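Local coordinates for beta-catenin homolog sys-1 (Caenorhabditis elegans, PDB 3C2G), which acts as a transcription coregulator in the Wnt signalling asymmetry pathway, binding the TCF factor POP-1 directly and activating or repressing target genes, at residues N80-L85 with K134-Q139; R87-P92 with F141-C146. All blocks are in the same frame, centred on the assembly; numbering follows the deposited sequence.

Interaction 1 (N80-L85 with K134-Q139); sequences NLLDIL and KHCANQ
Gln-139 lays its terminal amide against the backbone of Asp-83 in helix 71-90, with Leu-82 packed beside it. This is the close part of the contact, and it is buried. The side chain of Gln-139 is bent at chi2 (148°), which brings CD to 3.9 Å from CA of Asp-83 and sets OE1 3.8 Å from CB of Leu-82. On the amino side of the amide, NE2 of Gln-139 stands 3.1 Å from OD1 of Asp-83. The angle there is too poor for a hydrogen bond, and the amide plane is turned 45° from that of the carboxylate. Asp-83 is instead held by arginines: OD1 forms a salt bridge with Arg-86, and OD2 pairs with both Arg-87 and Arg-31, the last reaching in from helix 20-37. This cationic surround would be expected to favour the charged carboxylate. On the other flank of the glutamine, Leu-82 extends CD1 alongside Cys-136, 4.0 Å from its CB, and also rests on Ile-119 and Leu-122 of helix 115-122. The two segments run nearly parallel, their axes 13° apart and 9.8 Å at closest approach, a stacking consistent with the layered helices of an armadillo superhelix; here helix 71-90 lies beside helix 134-150, with helices 98-103 and 115-122 between them in sequence. With CG of Leu-82 anti to its carbonyl carbon, the leucine branch reaches across toward the start of the second helix. The character changes around the rest of segment 134-139. His-135 and Asn-138 are exposed and Lys-134 is partly so; none of the three meets segment 80-85. CG of Lys-134 sits 3.9 Å above one face of the His-135 imidazole, over the ring centre.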
loop_
_atom_site.group_PDB
_atom_site.type_symbol
_atom_site.label_atom_id
_atom_site.label_comp_id
_atom_site.label_asym_id
_atom_site.label_seq_id
_atom_site.Cartn_x
_atom_site.Cartn_y
_atom_site.Cartn_z
ATOM N N ASN A 80 24.742 32.765 11.514
ATOM C CA ASN A 80 25.310 33.358 10.300
ATOM C C ASN A 80 25.907 32.310 9.371
ATOM O O ASN A 80 25.599 32.279 8.177
ATOM C CB ASN A 80 26.367 34.405 10.660
ATOM C CG ASN A 80 25.764 35.743 11.049
ATOM O OD1 ASN A 80 25.812 36.689 10.276
ATOM N ND2 ASN A 80 25.192 35.826 12.245
ATOM N N LEU A 81 26.758 31.450 9.930
ATOM C CA LEU A 81 27.387 30.372 9.175
ATOM C C LEU A 81 26.365 29.359 8.635
ATOM O O LEU A 81 26.467 28.905 7.489
ATOM C CB LEU A 81 28.439 29.668 10.029
ATOM C CG LEU A 81 29.538 30.529 10.668
ATOM C CD1 LEU A 81 30.355 29.703 11.626
ATOM C CD2 LEU A 81 30.449 31.182 9.635
ATOM N N LEU A 82 25.365 29.018 9.449
ATOM C CA LEU A 82 24.351 28.066 9.007
ATOM C C LEU A 82 23.483 28.666 7.927
ATOM O O LEU A 82 23.012 27.954 7.046
ATOM C CB LEU A 82 23.516 27.550 10.175
ATOM C CG LEU A 82 24.325 26.740 11.197
ATOM C CD1 LEU A 82 23.518 26.467 12.468
ATOM C CD2 LEU A 82 24.861 25.453 10.577
ATOM N N ASP A 83 23.303 29.983 7.974
ATOM C CA ASP A 83 22.536 30.671 6.937
ATOM C C ASP A 83 23.281 30.695 5.612
ATOM O O ASP A 83 22.666 30.599 4.554
ATOM C CB ASP A 83 22.158 32.088 7.347
ATOM C CG ASP A 83 21.180 32.719 6.371
ATOM O OD1 ASP A 83 20.011 32.270 6.305
ATOM O OD2 ASP A 83 21.589 33.644 5.640
ATOM N N ILE A 84 24.606 30.818 5.670
ATOM C CA ILE A 84 25.423 30.690 4.473
ATOM C C ILE A 84 25.242 29.271 3.946
ATOM O O ILE A 84 24.902 29.067 2.780
ATOM C CB ILE A 84 26.925 30.981 4.763
ATOM C CG1 ILE A 84 27.162 32.483 4.968
ATOM C CG2 ILE A 84 27.807 30.458 3.633
ATOM C CD1 ILE A 84 28.433 32.811 5.771
ATOM N N LEU A 85 25.444 28.291 4.818
ATOM C CA LEU A 85 25.305 26.892 4.427
ATOM C C LEU A 85 23.948 26.599 3.790
ATOM O O LEU A 85 23.883 25.937 2.757
ATOM C CB LEU A 85 25.554 25.970 5.622
ATOM C CG LEU A 85 25.423 24.462 5.402
ATOM C CD1 LEU A 85 26.310 23.926 4.258
ATOM C CD2 LEU A 85 25.741 23.760 6.704
ATOM N N LYS A 134 17.299 27.679 19.417
ATOM C CA LYS A 134 16.162 27.148 18.648
ATOM C C LYS A 134 16.175 27.623 17.188
ATOM O O LYS A 134 15.749 26.904 16.289
ATOM C CB LYS A 134 14.808 27.448 19.334
ATOM C CG LYS A 134 14.247 28.874 19.127
ATOM C CD LYS A 134 12.901 29.100 19.822
ATOM C CE LYS A 134 13.056 29.132 21.346
ATOM N NZ LYS A 134 11.848 29.644 22.069
ATOM N N HIS A 135 16.694 28.823 16.961
ATOM C CA HIS A 135 16.792 29.365 15.609
ATOM C C HIS A 135 17.879 28.702 14.768
ATOM O O HIS A 135 17.732 28.583 13.557
ATOM C CB HIS A 135 16.967 30.878 15.654
ATOM C CG HIS A 135 15.914 31.565 16.460
ATOM N ND1 HIS A 135 14.600 31.643 16.050
ATOM C CD2 HIS A 135 15.970 32.173 17.669
ATOM C CE1 HIS A 135 13.896 32.285 16.966
ATOM N NE2 HIS A 135 14.703 32.620 17.958
ATOM N N CYS A 136 18.950 28.249 15.415
ATOM C CA CYS A 136 19.973 27.445 14.748
ATOM C C CYS A 136 19.434 26.081 14.352
ATOM O O CYS A 136 19.634 25.634 13.220
ATOM C CB CYS A 136 21.224 27.302 15.624
ATOM S SG CYS A 136 22.157 28.850 15.737
ATOM N N ALA A 137 18.744 25.438 15.290
ATOM C CA ALA A 137 18.036 24.184 15.038
ATOM C C ALA A 137 17.146 24.272 13.803
ATOM O O ALA A 137 17.220 23.422 12.908
ATOM C CB ALA A 137 17.209 23.806 16.251
ATOM N N ASN A 138 16.318 25.312 13.745
ATOM C CA ASN A 138 15.345 25.433 12.665
ATOM C C ASN A 138 16.030 25.558 11.323
ATOM O O ASN A 138 15.532 25.092 10.305
ATOM C CB ASN A 138 14.398 26.615 12.894
ATOM C CG ASN A 138 13.418 26.804 11.743
ATOM O OD1 ASN A 138 13.436 27.837 11.054
ATOM N ND2 ASN A 138 12.571 25.783 11.502
ATOM N N GLN A 139 17.199 26.172 11.341
ATOM C CA GLN A 139 17.985 26.358 10.143
ATOM C C GLN A 139 18.644 25.066 9.661
ATOM O O GLN A 139 18.724 24.818 8.464
ATOM C CB GLN A 139 19.037 27.421 10.402
ATOM C CG GLN A 139 19.352 28.209 9.174
ATOM C CD GLN A 139 19.724 29.616 9.491
ATOM O OE1 GLN A 139 20.527 29.881 10.405
ATOM N NE2 GLN A 139 19.158 30.550 8.727
#

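Interaction 2 (R87-P92 with F141-C146); sequences RFTFLP and FQIFNC
Thr-89 and Cys-146 meet beta-carbon to beta-carbon, each directing its CB at the other segment, and their alpha carbons come within 6.0 Å. The hydroxyl of the threonine leads: OG1 of Thr-89 lies 3.4 Å from CB of Cys-146 and looks past it to the sulfur, with SG of Cys-146 3.9 Å from that oxygen. OG1 is placed between the backbone N and the carbonyl carbon (chi1 59°), a rotation that also lets it hydrogen-bond back to the carbonyl oxygen of Arg-86 in the preceding turn. The hydroxyl thus has a bond within its own helix, and its approach to the cysteine is a van der Waals one. The methyl branch of Thr-89 turns the other way, CG2 lying 4.4 Å from CG2 of Ile-143, so that the two branches of one small side chain meet Ile-143 and Cys-146, about a turn apart on helix 134-150. Phe-90 adds a looser fringe on the exposed side. Its ring meets the Cys-146 sulfur obliquely, with CD2 of Phe-90 4.5 Å from SG, and one ring face lies over the backbone three residues earlier, with O of Arg-87 4.2 Å from the ring plane, over its centre. That same carbonyl oxygen accepts the N-H groups of Phe-90 and Leu-91. Further round segment 141-146, Phe-141 and Phe-144 pack on helix 189-198, while on the other partner Phe-88 packs on helix 47-62. The C-terminal end of helix 71-90 set against the middle of helix 134-150, with each also packed on a further helix, is consistent with the layered helices of an armadillo domain.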
loop_
_atom_site.group_PDB
_atom_site.type_symbol
_atom_site.label_atom_id
_atom_site.label_comp_id
_atom_site.label_asym_id
_atom_site.label_seq_id
_atom_site.Cartn_x
_atom_site.Cartn_y
_atom_site.Cartn_z
ATOM N N ARG A 87 22.023 28.638 2.230
ATOM C CA ARG A 87 21.996 29.274 0.924
ATOM C C ARG A 87 22.729 28.464 -0.144
ATOM O O ARG A 87 22.273 28.380 -1.292
ATOM C CB ARG A 87 22.502 30.713 1.028
ATOM C CG ARG A 87 21.501 31.604 1.767
ATOM C CD ARG A 87 21.998 33.018 2.026
ATOM N NE ARG A 87 20.944 33.960 1.645
ATOM C CZ ARG A 87 20.047 34.478 2.478
ATOM N NH1 ARG A 87 20.079 34.189 3.768
ATOM N NH2 ARG A 87 19.124 35.301 2.011
ATOM N N PHE A 88 23.829 27.828 0.253
ATOM C CA PHE A 88 24.564 26.905 -0.613
ATOM C C PHE A 88 23.735 25.713 -1.083
ATOM O O PHE A 88 24.069 25.078 -2.079
ATOM C CB PHE A 88 25.794 26.359 0.118
ATOM C CG PHE A 88 26.968 27.289 0.124
ATOM C CD1 PHE A 88 26.820 28.639 -0.192
ATOM C CD2 PHE A 88 28.232 26.814 0.471
ATOM C CE1 PHE A 88 27.908 29.491 -0.181
ATOM C CE2 PHE A 88 29.338 27.666 0.488
ATOM C CZ PHE A 88 29.175 29.008 0.160
ATOM N N THR A 89 22.670 25.395 -0.360
ATOM C CA THR A 89 21.885 24.207 -0.682
ATOM C C THR A 89 20.709 24.483 -1.625
ATOM O O THR A 89 20.115 23.544 -2.160
ATOM C CB THR A 89 21.405 23.467 0.586
ATOM O OG1 THR A 89 20.615 24.350 1.384
ATOM C CG2 THR A 89 22.593 22.972 1.401
ATOM N N PHE A 90 20.376 25.754 -1.843
ATOM C CA PHE A 90 19.320 26.078 -2.804
ATOM C C PHE A 90 19.713 27.057 -3.905
ATOM O O PHE A 90 19.026 27.137 -4.921
ATOM C CB PHE A 90 18.022 26.526 -2.109
ATOM C CG PHE A 90 18.100 27.875 -1.451
ATOM C CD1 PHE A 90 18.012 29.044 -2.203
ATOM C CD2 PHE A 90 18.214 27.977 -0.070
ATOM C CE1 PHE A 90 18.070 30.295 -1.592
ATOM C CE2 PHE A 90 18.266 29.222 0.550
ATOM C CZ PHE A 90 18.195 30.386 -0.218
ATOM N N LEU A 91 20.794 27.805 -3.706
ATOM C CA LEU A 91 21.233 28.775 -4.708
ATOM C C LEU A 91 21.589 28.073 -6.028
ATOM O O LEU A 91 22.398 27.140 -6.034
ATOM C CB LEU A 91 22.418 29.583 -4.185
ATOM C CG LEU A 91 22.312 31.109 -4.148
ATOM C CD1 LEU A 91 21.005 31.597 -3.526
ATOM C CD2 LEU A 91 23.492 31.667 -3.360
ATOM N N PRO A 92 20.967 28.505 -7.147
ATOM C CA PRO A 92 21.201 27.866 -8.446
ATOM C C PRO A 92 22.673 27.868 -8.851
ATOM O O PRO A 92 23.181 26.836 -9.301
ATOM C CB PRO A 92 20.372 28.716 -9.417
ATOM C CG PRO A 92 19.331 29.335 -8.565
ATOM C CD PRO A 92 19.999 29.610 -7.255
ATOM N N PHE A 141 17.392 22.031 10.200
ATOM C CA PHE A 141 16.275 21.276 9.607
ATOM C C PHE A 141 15.988 21.710 8.178
ATOM O O PHE A 141 15.692 20.872 7.339
ATOM C CB PHE A 141 14.993 21.349 10.456
ATOM C CG PHE A 141 15.028 20.475 11.680
ATOM C CD1 PHE A 141 15.173 19.096 11.564
ATOM C CD2 PHE A 141 14.912 21.026 12.942
ATOM C CE1 PHE A 141 15.202 18.285 12.685
ATOM C CE2 PHE A 141 14.949 20.232 14.062
ATOM C CZ PHE A 141 15.093 18.849 13.936
ATOM N N GLN A 142 16.084 23.007 7.895
ATOM C CA GLN A 142 15.928 23.482 6.511
ATOM C C GLN A 142 17.054 23.017 5.569
ATOM O O GLN A 142 16.824 22.815 4.375
ATOM C CB GLN A 142 15.828 24.999 6.469
ATOM C CG GLN A 142 14.443 25.549 6.740
ATOM C CD GLN A 142 14.489 27.031 7.039
ATOM O OE1 GLN A 142 14.405 27.865 6.129
ATOM N NE2 GLN A 142 14.664 27.373 8.316
ATOM N N ILE A 143 18.262 22.858 6.109
ATOM C CA ILE A 143 19.414 22.421 5.330
ATOM C C ILE A 143 19.250 20.951 4.923
ATOM O O ILE A 143 19.481 20.596 3.767
ATOM C CB ILE A 143 20.736 22.654 6.122
ATOM C CG1 ILE A 143 21.106 24.145 6.118
ATOM C CG2 ILE A 143 21.872 21.798 5.586
ATOM C CD1 ILE A 143 22.019 24.559 7.288
ATOM N N PHE A 144 18.845 20.111 5.878
ATOM C CA PHE A 144 18.517 18.717 5.596
ATOM C C PHE A 144 17.399 18.616 4.573
ATOM O O PHE A 144 17.513 17.892 3.597
ATOM C CB PHE A 144 18.092 18.006 6.863
ATOM C CG PHE A 144 19.227 17.510 7.684
ATOM C CD1 PHE A 144 20.061 16.518 7.205
ATOM C CD2 PHE A 144 19.444 18.008 8.959
ATOM C CE1 PHE A 144 21.124 16.044 7.980
ATOM C CE2 PHE A 144 20.501 17.530 9.746
ATOM C CZ PHE A 144 21.340 16.547 9.251
ATOM N N ASN A 145 16.330 19.372 4.795
ATOM C CA ASN A 145 15.223 19.420 3.860
ATOM C C ASN A 145 15.660 19.828 2.463
ATOM O O ASN A 145 15.274 19.195 1.502
ATOM C CB ASN A 145 14.105 20.338 4.366
ATOM C CG ASN A 145 12.872 20.289 3.480
ATOM O OD1 ASN A 145 12.193 19.266 3.395
ATOM N ND2 ASN A 145 12.588 21.391 2.800
ATOM N N CYS A 146 16.480 20.867 2.351
ATOM C CA CYS A 146 16.951 21.329 1.043
ATOM C C CYS A 146 17.814 20.324 0.293
ATOM O O CYS A 146 17.649 20.157 -0.911
ATOM C CB CYS A 146 17.727 22.621 1.181
ATOM S SG CYS A 146 16.687 24.040 1.372
#

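Followed from the N terminus, the chain runs through 80-85 and 87-92 on helix 71-90, passes helices 98-103 and 115-122, and then follows helix 134-150 in the same direction through 134-139 and 141-146. Interaction 1 closes its loop over 48 intervening residues, and interaction 2 closes one of equal length seven residues further on. Because the two helices advance in the same direction, the loops cross instead of nesting. The contact centres are 11 Å apart, and Ile-143 joins them: its CD1 lies 3.5 Å from O of Leu-82 and 3.9 Å from CD2 of Leu-85. Together the pair binds helix 71-90 to helix 134-150 in the N-terminal part of the armadillo domain.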